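Local coordinates for protein halogenase (Chondromyces crocatus, PDB 3E1T) that probably chlorinates an aromatic precursor in chondrochloren biosynthesis, as a flavin-dependent halogenase that carries bound FAD, at residues A[160-165]-A[338-343]; A[29-34]-A[329-334]; A[81-86]-A[217-222]. All blocks are in the same frame, centred on the assembly; numbering follows the deposited sequence.

Overall arrangement
Contacts 1 and 2 lie side by side around the five-stranded parallel sheet, their centres about 9 Å apart, and they meet at the end of helix 315-333, which belongs to contact 2: Arg162 makes a weak hydrogen bond to Cys333 O, and Phe163 packs on Leu334. Both are partly buried and both reach that sheet, but contact 1 is held by a salt bridge, whereas contact 2 relies on a CH-pi contact and one weak hydrogen bond. Contact 3 stands on the other side of the chain's centre, about 43 to 44 Å away between centres, in the large mixed sheet. It is buried and purely aromatic, two tryptophans, one about 7 Å from FAD.

Contact 1. Residues A[160-165]-A[338-343]; sequences HARFIV and MSEQRC
At the strand corner where the chain passes from the four-stranded mixed sheet into the parallel sheet of the FAD-binding fold, Arg162 and Phe163 receive Glu340 from the first turn of helix 340-368. NE and NH2 of Arg162 both donate to the same carboxylate oxygen along one edge of the guanidinium: NE lies 3.3 Å from Glu340 OE2 and NH2 lies 3.2 Å from it. OE2 sits practically in the guanidinium plane, and the two flat groups are only 25° apart. Neither bond is straight, as expected when two donors share one acceptor. With CG anti to the backbone N (chi1 -170°) and an extended chain beyond, Arg162 runs alongside Phe163, its CG over one ring face near the rim. The same oxygen approaches the Phe163 ring obliquely, 3.4 Å from CE1. The stronger partner of OE2 is Arg143, whose NH2 also bonds to Arg162 O and so ties the three residues together; two arginines probably keep Glu340 ionised. Ser339 is the N-cap of the helix, its OG accepting from Arg342 N. Phe163 pairs through its backbone with strand 10-13, and the contact ties the start of helix 340-368 to the corner between strands 156-161 and 163-166, beside the end of helix 315-333.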
loop_
_atom_site.group_PDB
_atom_site.type_symbol
_atom_site.label_atom_id
_atom_site.label_comp_id
_atom_site.label_asym_id
_atom_site.label_seq_id
_atom_site.Cartn_x
_atom_site.Cartn_y
_atom_site.Cartn_z
ATOM N N HIS A 160 10.797 11.777 -24.588
ATOM C CA HIS A 160 10.405 10.528 -25.242
ATOM C C HIS A 160 11.206 9.350 -24.712
ATOM O O HIS A 160 12.328 9.527 -24.258
ATOM C CB HIS A 160 10.572 10.625 -26.766
ATOM C CG HIS A 160 9.979 11.863 -27.368
ATOM N ND1 HIS A 160 10.608 12.580 -28.364
ATOM C CD2 HIS A 160 8.819 12.516 -27.112
ATOM C CE1 HIS A 160 9.862 13.619 -28.695
ATOM N NE2 HIS A 160 8.773 13.605 -27.947
ATOM N N ALA A 161 10.623 8.151 -24.775
ATOM C CA ALA A 161 11.272 6.937 -24.292
ATOM C C ALA A 161 10.577 5.713 -24.842
ATOM O O ALA A 161 9.449 5.802 -25.321
ATOM C CB ALA A 161 11.272 6.898 -22.761
ATOM N N ARG A 162 11.247 4.568 -24.775
ATOM C CA ARG A 162 10.629 3.307 -25.174
ATOM C C ARG A 162 9.528 2.853 -24.179
ATOM O O ARG A 162 8.555 2.198 -24.575
ATOM C CB ARG A 162 11.699 2.220 -25.352
ATOM C CG ARG A 162 11.173 0.933 -25.995
ATOM C CD ARG A 162 12.229 -0.155 -26.071
ATOM N NE ARG A 162 11.629 -1.483 -26.217
ATOM C CZ ARG A 162 12.310 -2.618 -26.369
ATOM N NH1 ARG A 162 13.638 -2.617 -26.417
ATOM N NH2 ARG A 162 11.659 -3.771 -26.480
ATOM N N PHE A 163 9.690 3.210 -22.905
ATOM C CA PHE A 163 8.757 2.819 -21.846
ATOM C C PHE A 163 8.392 4.001 -20.975
ATOM O O PHE A 163 9.262 4.767 -20.579
ATOM C CB PHE A 163 9.363 1.747 -20.953
ATOM C CG PHE A 163 9.737 0.497 -21.670
ATOM C CD1 PHE A 163 8.771 -0.413 -22.055
ATOM C CD2 PHE A 163 11.069 0.218 -21.939
ATOM C CE1 PHE A 163 9.129 -1.587 -22.714
ATOM C CE2 PHE A 163 11.433 -0.951 -22.589
ATOM C CZ PHE A 163 10.461 -1.856 -22.978
ATOM N N ILE A 164 7.101 4.139 -20.686
ATOM C CA ILE A 164 6.593 5.171 -19.778
ATOM C C ILE A 164 5.880 4.447 -18.633
ATOM O O ILE A 164 5.049 3.579 -18.890
ATOM C CB ILE A 164 5.567 6.119 -20.469
ATOM C CG1 ILE A 164 6.053 6.575 -21.858
ATOM C CG2 ILE A 164 5.226 7.324 -19.558
ATOM C CD1 ILE A 164 7.276 7.468 -21.849
ATOM N N VAL A 165 6.224 4.777 -17.389
ATOM C CA VAL A 165 5.572 4.155 -16.228
ATOM C C VAL A 165 4.945 5.179 -15.277
ATOM O O VAL A 165 5.614 6.105 -14.835
ATOM C CB VAL A 165 6.528 3.236 -15.440
ATOM C CG1 VAL A 165 5.823 2.678 -14.192
ATOM C CG2 VAL A 165 7.034 2.079 -16.339
ATOM N N MET A 338 13.363 -12.258 -24.732
ATOM C CA MET A 338 11.914 -12.477 -24.590
ATOM C C MET A 338 11.104 -11.541 -25.495
ATOM O O MET A 338 11.549 -11.197 -26.590
ATOM C CB MET A 338 11.468 -12.377 -23.123
ATOM C CG MET A 338 12.518 -12.817 -22.121
ATOM S SD MET A 338 11.826 -13.660 -20.700
ATOM C CE MET A 338 11.644 -15.301 -21.403
ATOM N N SER A 339 9.912 -11.158 -25.047
ATOM C CA SER A 339 9.087 -10.178 -25.752
ATOM C C SER A 339 8.410 -9.274 -24.733
ATOM O O SER A 339 8.288 -9.639 -23.555
ATOM C CB SER A 339 8.030 -10.873 -26.604
ATOM O OG SER A 339 7.107 -11.574 -25.790
ATOM N N GLU A 340 7.971 -8.100 -25.180
ATOM C CA GLU A 340 7.237 -7.189 -24.307
ATOM C C GLU A 340 5.993 -7.855 -23.703
ATOM O O GLU A 340 5.737 -7.724 -22.503
ATOM C CB GLU A 340 6.895 -5.888 -25.031
ATOM C CG GLU A 340 8.087 -4.942 -25.134
ATOM C CD GLU A 340 7.718 -3.545 -25.603
ATOM O OE1 GLU A 340 6.510 -3.245 -25.745
ATOM O OE2 GLU A 340 8.650 -2.742 -25.829
ATOM N N GLN A 341 5.259 -8.607 -24.519
ATOM C CA GLN A 341 4.061 -9.283 -24.040
ATOM C C GLN A 341 4.353 -10.295 -22.934
ATOM O O GLN A 341 3.684 -10.275 -21.905
ATOM C CB GLN A 341 3.275 -9.933 -25.175
ATOM C CG GLN A 341 1.881 -10.351 -24.751
ATOM C CD GLN A 341 0.909 -10.394 -25.900
ATOM O OE1 GLN A 341 0.844 -11.381 -26.632
ATOM N NE2 GLN A 341 0.133 -9.323 -26.062
ATOM N N ARG A 342 5.344 -11.168 -23.136
ATOM C CA ARG A 342 5.691 -12.175 -22.128
ATOM C C ARG A 342 6.109 -11.536 -20.807
ATOM O O ARG A 342 5.682 -11.981 -19.741
ATOM C CB ARG A 342 6.772 -13.153 -22.621
ATOM C CG ARG A 342 7.189 -14.170 -21.559
ATOM C CD ARG A 342 7.928 -15.386 -22.115
ATOM N NE ARG A 342 7.787 -16.535 -21.215
ATOM C CZ ARG A 342 8.473 -17.677 -21.300
ATOM N NH1 ARG A 342 9.381 -17.864 -22.258
ATOM N NH2 ARG A 342 8.250 -18.640 -20.411
ATOM N N CYS A 343 6.918 -10.484 -20.885
ATOM C CA CYS A 343 7.452 -9.840 -19.689
ATOM C C CYS A 343 6.429 -8.991 -18.911
ATOM O O CYS A 343 6.418 -9.007 -17.675
ATOM C CB CYS A 343 8.705 -9.034 -20.032
ATOM S SG CYS A 343 10.143 -10.101 -20.295
#

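Contact 2. Residues A[29-34]-A[329-334]; sequences RGHRVL and AINTCL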
loop_
_atom_site.group_PDB
_atom_site.type_symbol
_atom_site.label_atom_id
_atom_site.label_comp_id
_atom_site.label_asym_id
_atom_site.label_seq_id
_atom_site.Cartn_x
_atom_site.Cartn_y
_atom_site.Cartn_z
ATOM N N ARG A 29 21.150 -1.253 -14.341
ATOM C CA ARG A 29 21.445 -2.168 -15.439
ATOM C C ARG A 29 22.116 -1.396 -16.587
ATOM O O ARG A 29 22.497 -1.976 -17.609
ATOM C CB ARG A 29 20.147 -2.838 -15.900
ATOM C CG ARG A 29 20.231 -4.305 -16.389
ATOM C CD ARG A 29 21.368 -5.143 -15.791
ATOM N NE ARG A 29 20.966 -6.489 -15.348
ATOM C CZ ARG A 29 20.440 -7.448 -16.114
ATOM N NH1 ARG A 29 20.185 -7.250 -17.404
ATOM N NH2 ARG A 29 20.143 -8.625 -15.572
ATOM N N GLY A 30 22.267 -0.085 -16.400
ATOM C CA GLY A 30 22.971 0.763 -17.353
ATOM C C GLY A 30 22.092 1.294 -18.467
ATOM O O GLY A 30 22.481 1.264 -19.633
ATOM N N HIS A 31 20.906 1.784 -18.104
ATOM C CA HIS A 31 19.972 2.339 -19.072
ATOM C C HIS A 31 19.704 3.800 -18.765
ATOM O O HIS A 31 19.960 4.256 -17.648
ATOM C CB HIS A 31 18.667 1.541 -19.079
ATOM C CG HIS A 31 18.833 0.105 -19.470
ATOM N ND1 HIS A 31 18.577 -0.934 -18.602
ATOM C CD2 HIS A 31 19.222 -0.467 -20.635
ATOM C CE1 HIS A 31 18.796 -2.085 -19.214
ATOM N NE2 HIS A 31 19.187 -1.830 -20.451
ATOM N N ARG A 32 19.205 4.536 -19.762
ATOM C CA ARG A 32 18.894 5.958 -19.601
ATOM C C ARG A 32 17.488 6.121 -19.020
ATOM O O ARG A 32 16.500 5.817 -19.683
ATOM C CB ARG A 32 18.981 6.708 -20.948
ATOM C CG ARG A 32 20.195 6.344 -21.814
ATOM C CD ARG A 32 20.256 7.124 -23.138
ATOM N NE ARG A 32 19.124 6.924 -24.063
ATOM C CZ ARG A 32 18.840 5.801 -24.729
ATOM N NH1 ARG A 32 19.570 4.699 -24.570
ATOM N NH2 ARG A 32 17.795 5.767 -25.550
ATOM N N VAL A 33 17.398 6.587 -17.780
ATOM C CA VAL A 33 16.083 6.853 -17.199
ATOM C C VAL A 33 15.934 8.272 -16.663
ATOM O O VAL A 33 16.842 8.816 -16.033
ATOM C CB VAL A 33 15.558 5.714 -16.212
ATOM C CG1 VAL A 33 16.617 4.663 -15.910
ATOM C CG2 VAL A 33 14.904 6.291 -14.931
ATOM N N LEU A 34 14.782 8.858 -16.979
ATOM C CA LEU A 34 14.333 10.130 -16.450
ATOM C C LEU A 34 13.217 9.835 -15.445
ATOM O O LEU A 34 12.374 8.970 -15.681
ATOM C CB LEU A 34 13.745 10.969 -17.586
ATOM C CG LEU A 34 13.654 12.501 -17.611
ATOM C CD1 LEU A 34 12.341 12.914 -18.252
ATOM C CD2 LEU A 34 13.837 13.193 -16.271
ATOM N N ALA A 329 10.830 -6.475 -16.315
ATOM C CA ALA A 329 10.272 -6.500 -17.665
ATOM C C ALA A 329 11.083 -5.562 -18.559
ATOM O O ALA A 329 11.503 -5.957 -19.654
ATOM C CB ALA A 329 8.791 -6.124 -17.666
ATOM N N ILE A 330 11.333 -4.351 -18.060
ATOM C CA ILE A 330 12.075 -3.329 -18.793
ATOM C C ILE A 330 13.550 -3.712 -19.039
ATOM O O ILE A 330 14.041 -3.548 -20.154
ATOM C CB ILE A 330 11.986 -1.956 -18.101
ATOM C CG1 ILE A 330 10.548 -1.430 -18.158
ATOM C CG2 ILE A 330 12.944 -0.950 -18.753
ATOM C CD1 ILE A 330 10.310 -0.189 -17.333
ATOM N N ASN A 331 14.231 -4.221 -18.011
ATOM C CA ASN A 331 15.633 -4.658 -18.131
ATOM C C ASN A 331 15.802 -5.862 -19.055
ATOM O O ASN A 331 16.846 -6.014 -19.693
ATOM C CB ASN A 331 16.248 -4.967 -16.759
ATOM C CG ASN A 331 16.524 -3.721 -15.943
ATOM O OD1 ASN A 331 16.637 -2.610 -16.485
ATOM N ND2 ASN A 331 16.652 -3.895 -14.624
ATOM N N THR A 332 14.772 -6.703 -19.137
ATOM C CA THR A 332 14.802 -7.893 -19.989
ATOM C C THR A 332 14.481 -7.576 -21.457
ATOM O O THR A 332 15.015 -8.206 -22.366
ATOM C CB THR A 332 13.854 -8.990 -19.458
ATOM O OG1 THR A 332 14.190 -9.293 -18.097
ATOM C CG2 THR A 332 13.969 -10.259 -20.278
ATOM N N CYS A 333 13.610 -6.596 -21.677
ATOM C CA CYS A 333 13.238 -6.168 -23.025
ATOM C C CYS A 333 14.293 -5.248 -23.651
ATOM O O CYS A 333 14.545 -5.315 -24.853
ATOM C CB CYS A 333 11.869 -5.486 -23.009
ATOM S SG CYS A 333 10.509 -6.634 -22.681
ATOM N N LEU A 334 14.904 -4.397 -22.832
ATOM C CA LEU A 334 15.975 -3.520 -23.296
ATOM C C LEU A 334 17.260 -4.291 -23.604
ATOM O O LEU A 334 18.215 -3.727 -24.149
ATOM C CB LEU A 334 16.254 -2.417 -22.281
ATOM C CG LEU A 334 15.203 -1.323 -22.111
ATOM C CD1 LEU A 334 15.643 -0.383 -21.012
ATOM C CD2 LEU A 334 14.952 -0.563 -23.408
#
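Leu334 lays its CD1 methyl over the centre of the His31 ring, 3.6 Å from the ring centroid and 12° off the normal, a CH-pi contact. The two side chains run past each other in opposite senses, and Leu334 CB comes within 3.5 Å of His31 NE2. His31 CG lies anti to the carbonyl carbon (chi1 -62°), which carries the ring between Leu334 CD1 and, toward the rim of the opposite face, Arg29 O. At the ring edge, ND1 makes its firmer bond to Val26 O of helix 17-27; Asn331 OD1 is a weak, bent second acceptor, 3.3 Å from His31 ND1. The Asn331 amide packs against CB and CG of Arg29, with Arg29 CB 3.6 Å from Asn331 OD1, while Asn331 ND2 bonds to Phe25 O and Leu500 O. Arg29 NE forms a salt bridge with Asp498. Between Arg29 and His31, Gly30 leaves the helix with positive phi (87°), a turn that would jam a side chain against the preceding carbonyl. Strand 10-13, helix 17-27 and strand 33-36 form a beta-alpha-beta crossover with this glycine turn inside it, a hallmark of Rossmann-type FAD-binding folds, and the end of helix 315-333 packs against the turn.

Contact 3. Residues A[81-86]-A[217-222]; sequences FRWGKE and DGWFWY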
loop_
_atom_site.group_PDB
_atom_site.type_symbol
_atom_site.label_atom_id
_atom_site.label_comp_id
_atom_site.label_asym_id
_atom_site.label_seq_id
_atom_site.Cartn_x
_atom_site.Cartn_y
_atom_site.Cartn_z
ATOM N N PHE A 81 -2.665 -6.104 18.111
ATOM C CA PHE A 81 -4.044 -5.893 17.686
ATOM C C PHE A 81 -5.019 -6.013 18.834
ATOM O O PHE A 81 -4.957 -6.965 19.616
ATOM C CB PHE A 81 -4.445 -6.912 16.624
ATOM C CG PHE A 81 -3.953 -6.584 15.249
ATOM C CD1 PHE A 81 -2.762 -7.115 14.785
ATOM C CD2 PHE A 81 -4.690 -5.757 14.413
ATOM C CE1 PHE A 81 -2.303 -6.812 13.497
ATOM C CE2 PHE A 81 -4.241 -5.445 13.127
ATOM C CZ PHE A 81 -3.049 -5.971 12.673
ATOM N N ARG A 82 -5.908 -5.029 18.932
ATOM C CA ARG A 82 -7.153 -5.192 19.665
ATOM C C ARG A 82 -8.256 -5.390 18.617
ATOM O O ARG A 82 -8.767 -4.434 18.018
ATOM C CB ARG A 82 -7.384 -4.008 20.621
ATOM C CG ARG A 82 -8.812 -3.544 20.796
ATOM C CD ARG A 82 -9.629 -4.398 21.726
ATOM N NE ARG A 82 -10.108 -5.636 21.117
ATOM C CZ ARG A 82 -11.191 -5.751 20.352
ATOM N NH1 ARG A 82 -11.919 -4.687 20.040
ATOM N NH2 ARG A 82 -11.533 -6.940 19.881
ATOM N N TRP A 83 -8.600 -6.657 18.395
ATOM C CA TRP A 83 -9.313 -7.064 17.199
ATOM C C TRP A 83 -9.762 -8.504 17.351
ATOM O O TRP A 83 -8.985 -9.358 17.770
ATOM C CB TRP A 83 -8.352 -6.985 16.010
ATOM C CG TRP A 83 -8.968 -6.899 14.632
ATOM C CD1 TRP A 83 -9.650 -7.871 13.965
ATOM C CD2 TRP A 83 -8.886 -5.782 13.740
ATOM N NE1 TRP A 83 -10.030 -7.417 12.717
ATOM C CE2 TRP A 83 -9.568 -6.139 12.555
ATOM C CE3 TRP A 83 -8.307 -4.510 13.832
ATOM C CZ2 TRP A 83 -9.683 -5.269 11.466
ATOM C CZ3 TRP A 83 -8.429 -3.642 12.749
ATOM C CH2 TRP A 83 -9.108 -4.029 11.583
ATOM N N GLY A 84 -11.012 -8.766 16.986
ATOM C CA GLY A 84 -11.567 -10.112 17.023
ATOM C C GLY A 84 -12.558 -10.310 18.153
ATOM O O GLY A 84 -13.277 -9.381 18.546
ATOM N N LYS A 85 -12.570 -11.534 18.677
ATOM C CA LYS A 85 -13.488 -11.959 19.730
ATOM C C LYS A 85 -13.122 -11.392 21.108
ATOM O O LYS A 85 -13.972 -10.817 21.788
ATOM C CB LYS A 85 -13.522 -13.491 19.781
ATOM C CG LYS A 85 -14.888 -14.079 20.071
ATOM C CD LYS A 85 -14.837 -15.601 20.178
ATOM C CE LYS A 85 -13.876 -16.073 21.280
ATOM N NZ LYS A 85 -14.163 -15.484 22.629
ATOM N N GLU A 86 -11.858 -11.546 21.507
ATOM C CA GLU A 86 -11.400 -11.157 22.849
ATOM C C GLU A 86 -11.085 -9.657 22.940
ATOM O O GLU A 86 -10.628 -9.063 21.961
ATOM C CB GLU A 86 -10.164 -11.982 23.241
ATOM C CG GLU A 86 -9.956 -12.152 24.750
ATOM C CD GLU A 86 -8.546 -12.611 25.129
ATOM O OE1 GLU A 86 -8.149 -12.396 26.300
ATOM O OE2 GLU A 86 -7.832 -13.182 24.269
ATOM N N ASP A 217 -16.974 2.262 15.684
ATOM C CA ASP A 217 -17.169 2.916 14.379
ATOM C C ASP A 217 -16.030 2.650 13.375
ATOM O O ASP A 217 -15.985 3.261 12.299
ATOM C CB ASP A 217 -17.390 4.423 14.564
ATOM C CG ASP A 217 -18.811 4.767 15.023
ATOM O OD1 ASP A 217 -19.647 3.859 15.179
ATOM O OD2 ASP A 217 -19.098 5.962 15.200
ATOM N N GLY A 218 -15.128 1.738 13.711
ATOM C CA GLY A 218 -13.996 1.433 12.830
ATOM C C GLY A 218 -12.784 0.999 13.600
ATOM O O GLY A 218 -12.900 0.245 14.564
ATOM N N TRP A 219 -11.615 1.468 13.182
ATOM C CA TRP A 219 -10.381 1.099 13.863
ATOM C C TRP A 219 -9.318 2.180 13.764
ATOM O O TRP A 219 -9.366 3.028 12.876
ATOM C CB TRP A 219 -9.839 -0.263 13.374
ATOM C CG TRP A 219 -9.434 -0.307 11.918
ATOM C CD1 TRP A 219 -10.254 -0.514 10.848
ATOM C CD2 TRP A 219 -8.106 -0.170 11.385
ATOM N NE1 TRP A 219 -9.522 -0.502 9.678
ATOM C CE2 TRP A 219 -8.206 -0.287 9.979
ATOM C CE3 TRP A 219 -6.852 0.064 11.956
ATOM C CZ2 TRP A 219 -7.095 -0.178 9.134
ATOM C CZ3 TRP A 219 -5.742 0.163 11.119
ATOM C CH2 TRP A 219 -5.872 0.042 9.720
ATOM N N PHE A 220 -8.372 2.142 14.698
ATOM C CA PHE A 220 -7.275 3.099 14.764
ATOM C C PHE A 220 -5.954 2.431 14.424
ATOM O O PHE A 220 -5.741 1.260 14.757
ATOM C CB PHE A 220 -7.158 3.661 16.185
ATOM C CG PHE A 220 -7.920 4.921 16.418
ATOM C CD1 PHE A 220 -7.363 6.153 16.085
ATOM C CD2 PHE A 220 -9.176 4.884 17.012
ATOM C CE1 PHE A 220 -8.063 7.338 16.311
ATOM C CE2 PHE A 220 -9.893 6.050 17.247
ATOM C CZ PHE A 220 -9.337 7.288 16.906
ATOM N N TRP A 221 -5.066 3.164 13.764
ATOM C CA TRP A 221 -3.649 2.817 13.794
ATOM C C TRP A 221 -2.903 3.776 14.711
ATOM O O TRP A 221 -3.346 4.912 14.933
ATOM C CB TRP A 221 -3.016 2.774 12.396
ATOM C CG TRP A 221 -2.682 4.120 11.781
ATOM C CD1 TRP A 221 -1.620 4.925 12.087
ATOM C CD2 TRP A 221 -3.391 4.782 10.717
ATOM N NE1 TRP A 221 -1.638 6.064 11.305
ATOM C CE2 TRP A 221 -2.706 5.994 10.448
ATOM C CE3 TRP A 221 -4.549 4.480 9.981
ATOM C CZ2 TRP A 221 -3.133 6.896 9.468
ATOM C CZ3 TRP A 221 -4.968 5.371 8.994
ATOM C CH2 TRP A 221 -4.263 6.577 8.754
ATOM N N TYR A 222 -1.771 3.311 15.234
ATOM C CA TYR A 222 -0.965 4.042 16.223
ATOM C C TYR A 222 0.475 3.638 15.954
ATOM O O TYR A 222 0.907 2.564 16.355
ATOM C CB TYR A 222 -1.368 3.644 17.648
ATOM C CG TYR A 222 -0.723 4.460 18.772
ATOM C CD1 TYR A 222 -1.353 5.593 19.277
ATOM C CD2 TYR A 222 0.493 4.075 19.348
ATOM C CE1 TYR A 222 -0.788 6.341 20.316
ATOM C CE2 TYR A 222 1.077 4.825 20.413
ATOM C CZ TYR A 222 0.427 5.953 20.879
ATOM O OH TYR A 222 0.954 6.713 21.914
#
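Trp83 drives the edge of its six-membered ring into the face of Trp219, in a T-shaped (edge-to-face) pair. The leading atom is CZ3, 3.6 Å from Trp219 CG and 3.7 Å from Trp219 CB, with CH2 beside it 3.8 Å from Trp219 CD1. CZ3 stands above the indole plane, offset toward its rim; the centroids of the Trp219 five-membered ring and the Trp83 six-membered ring are 4.9 Å apart, and their planes meet at 64°. Trp219 takes the cramped first torsion in which CG lies between the backbone N and the carbonyl carbon (chi1 64°), which brings the indole to the Trp83 side. Neither indole N-H is spent on the pair: Trp219 NE1 bonds to Tyr366 OH, and Trp83 NE1 bonds to Phe365 O. Both rings are thereby fixed from helix 340-368, whose Phe365 also stacks on Trp83.

Trp219 belongs to strand 218-224 of the large mixed sheet, while Trp83 follows strand 75-82 of the same sheet; strand 210-215 lies between them and pairs with both, so the indoles meet across it. Trp221, two residues on from Trp219, is part of the FAD pocket, and the Trp219 side chain lies about 7 Å from the cofactor. Replacing Trp219 with alanine removes the indole and is likely to leave the Trp83 edge without the face it packs on, Tyr366 OH without its partner, and a gap in this buried layer. Beyond Trp83 the chain turns away at Gly84, whose positive phi (107°) suits glycine. Arg82 NH2 spans the turn, donating to Glu86 O at 3.1 Å from above the carbonyl plane, with a weak second bond to Gly84 O.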